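Local atomic coordinates of 3,4-dihydroxybenzoate decarboxylase (Enterobacter cloacae, PDB entry 5NY5), a protein that decarboxylates 3,4-dihydroxybenzoate as a prenylated-FMN-dependent UbiD-family enzyme and can run in reverse to carboxylate catechols at the para position. Residues I5-L8 / R9-I12. Residues are numbered along the deposited sequence; the frame is centred on the assembly and turned at random.
Sequences INDL and RSAI
The carboxylate of D7 is the flat group facing the first turn of helix 8-16. One face is turned to the backbone and CB of R9, with D7 OD1 4.2 Å from R9 CB. The side-chain amide of N6 lies over the opposite face. At the OD1 end stands the backbone N-H of S10, somewhat off the carboxylate plane on the R9 side.

D7 is the N-cap of the helix, and D7 and S10 form a capping box. S10 N donates to D7 OD1 at 2.8 Å, with an N-H...O angle of 158°. In return, D7 N donates to S10 OG at 3.0 Å. N6 N donates to the same hydroxyl oxygen. S10 chi1 is 35°, which holds OG between its own N and carbonyl carbon and turns it back to the incoming loop. The exact places of S10 OG and D7 OD1 are doubtful, because the two atoms are modelled too close together.

D7 OD2 makes a salt bridge with R260. This second anchor should favour a charged carboxylate at the positive end of the helix. The R9 chain runs extended from CG to NE. Its guanidinium reaches E262 through a salt bridge at NE and N313 O through a hydrogen bond at NH2. D7 thus ties the cap to R260, while R9 ties the first helical turn to E262 and N313.

Apolar contacts flank the cap. I5 CG2 lies 4.1 Å from A11 CB, and I5 CD1 rests near A11 CA. L8, the first residue of the helix, and I12, one turn later, both pack on L72 of strand 70-73. L8 CG is 4.2 Å from I12 CD1. Their backbones share an i to i+4 bond, in which I12 N donates to L8 O at 3.0 Å, in the carbonyl plane.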
ATOM      1  N   ILE A   5      54.801  16.130  -3.263  1.00 64.15           N
ATOM      2  CA  ILE A   5      54.353  15.053  -4.136  1.00 61.01           C
ATOM      3  C   ILE A   5      54.152  15.614  -5.535  1.00 61.01           C
ATOM      4  O   ILE A   5      53.478  16.634  -5.711  1.00 61.54           O
ATOM      5  CB  ILE A   5      53.062  14.402  -3.614  1.00 59.56           C
ATOM      6  CG1 ILE A   5      53.294  13.809  -2.225  1.00 59.69           C
ATOM      7  CG2 ILE A   5      52.592  13.323  -4.571  1.00 57.90           C
ATOM      8  CD1 ILE A   5      52.136  12.978  -1.724  1.00 58.73           C
ATOM      9  N   ASN A   6      54.743  14.949  -6.527  1.00 60.57           N
ATOM     10  CA  ASN A   6      54.509  15.306  -7.917  1.00 60.52           C
ATOM     11  C   ASN A   6      54.432  14.100  -8.840  1.00 59.23           C
ATOM     12  O   ASN A   6      54.296  14.284 -10.053  1.00 59.28           O
ATOM     13  CB  ASN A   6      55.594  16.272  -8.425  1.00 62.32           C
ATOM     14  CG  ASN A   6      57.000  15.712  -8.290  1.00 63.00           C
ATOM     15  OD1 ASN A   6      57.199  14.508  -8.128  1.00 62.02           O
ATOM     16  ND2 ASN A   6      57.988  16.593  -8.365  1.00 64.86           N
ATOM     17  N   ASP A   7      54.516  12.881  -8.316  1.00 58.27           N
ATOM     18  CA  ASP A   7      54.391  11.682  -9.131  1.00 57.19           C
ATOM     19  C   ASP A   7      54.038  10.514  -8.218  1.00 56.09           C
ATOM     20  O   ASP A   7      53.833  10.679  -7.014  1.00 56.15           O
ATOM     21  CB  ASP A   7      55.668  11.417  -9.935  1.00 58.01           C
ATOM     22  CG  ASP A   7      56.923  11.444  -9.079  1.00 59.09           C
ATOM     23  OD1 ASP A   7      56.828  11.243  -7.850  1.00 58.92           O
ATOM     24  OD2 ASP A   7      58.014  11.662  -9.644  1.00 60.27           O
ATOM     25  N   LEU A   8      53.972   9.322  -8.810  1.00 55.25           N
ATOM     26  CA  LEU A   8      53.622   8.132  -8.045  1.00 54.31           C
ATOM     27  C   LEU A   8      54.686   7.799  -7.004  1.00 54.95           C
ATOM     28  O   LEU A   8      54.362   7.440  -5.867  1.00 54.63           O
ATOM     29  CB  LEU A   8      53.407   6.955  -8.994  1.00 53.58           C
ATOM     30  CG  LEU A   8      53.163   5.582  -8.375  1.00 52.79           C
ATOM     31  CD1 LEU A   8      51.934   5.597  -7.482  1.00 52.01           C
ATOM     32  CD2 LEU A   8      53.019   4.548  -9.474  1.00 52.42           C
ATOM     33  N   ARG A   9      55.963   7.924  -7.369  1.00 56.02           N
ATOM     34  CA  ARG A   9      57.028   7.487  -6.471  1.00 56.78           C
ATOM     35  C   ARG A   9      57.193   8.419  -5.278  1.00 57.67           C
ATOM     36  O   ARG A   9      57.563   7.964  -4.190  1.00 57.99           O
ATOM     37  CB  ARG A   9      58.338   7.354  -7.241  1.00 57.86           C
ATOM     38  CG  ARG A   9      58.274   6.318  -8.348  1.00 57.24           C
ATOM     39  CD  ARG A   9      59.623   6.103  -8.996  1.00 58.49           C
ATOM     40  NE  ARG A   9      59.511   5.312 -10.217  1.00 58.14           N
ATOM     41  CZ  ARG A   9      60.543   4.776 -10.858  1.00 59.11           C
ATOM     42  NH1 ARG A   9      61.772   4.934 -10.389  1.00 60.46           N
ATOM     43  NH2 ARG A   9      60.344   4.073 -11.964  1.00 58.89           N
ATOM     44  N   SER A  10      56.928   9.715  -5.448  1.00 58.25           N
ATOM     45  CA  SER A  10      56.939  10.604  -4.291  1.00 59.20           C
ATOM     46  C   SER A  10      55.741  10.351  -3.385  1.00 58.22           C
ATOM     47  O   SER A  10      55.805  10.627  -2.182  1.00 58.93           O
ATOM     48  CB  SER A  10      56.981  12.066  -4.739  1.00 60.29           C
ATOM     49  OG  SER A  10      56.251  12.263  -5.936  1.00 59.50           O
ATOM     50  N   ALA A  11      54.649   9.817  -3.935  1.00 56.75           N
ATOM     51  CA  ALA A  11      53.507   9.462  -3.099  1.00 55.89           C
ATOM     52  C   ALA A  11      53.791   8.206  -2.287  1.00 55.54           C
ATOM     53  O   ALA A  11      53.442   8.133  -1.104  1.00 55.69           O
ATOM     54  CB  ALA A  11      52.261   9.273  -3.963  1.00 54.65           C
ATOM     55  N   ILE A  12      54.419   7.206  -2.908  1.00 55.20           N
ATOM     56  CA  ILE A  12      54.807   6.000  -2.183  1.00 55.09           C
ATOM     57  C   ILE A  12      55.749   6.351  -1.039  1.00 56.49           C
ATOM     58  O   ILE A  12      55.686   5.756   0.045  1.00 56.60           O
ATOM     59  CB  ILE A  12      55.439   4.983  -3.150  1.00 54.82           C
ATOM     60  CG1 ILE A  12      54.409   4.523  -4.183  1.00 53.57           C
ATOM     61  CG2 ILE A  12      56.016   3.799  -2.392  1.00 55.04           C
ATOM     62  CD1 ILE A  12      54.959   3.560  -5.210  1.00 53.48           C
TER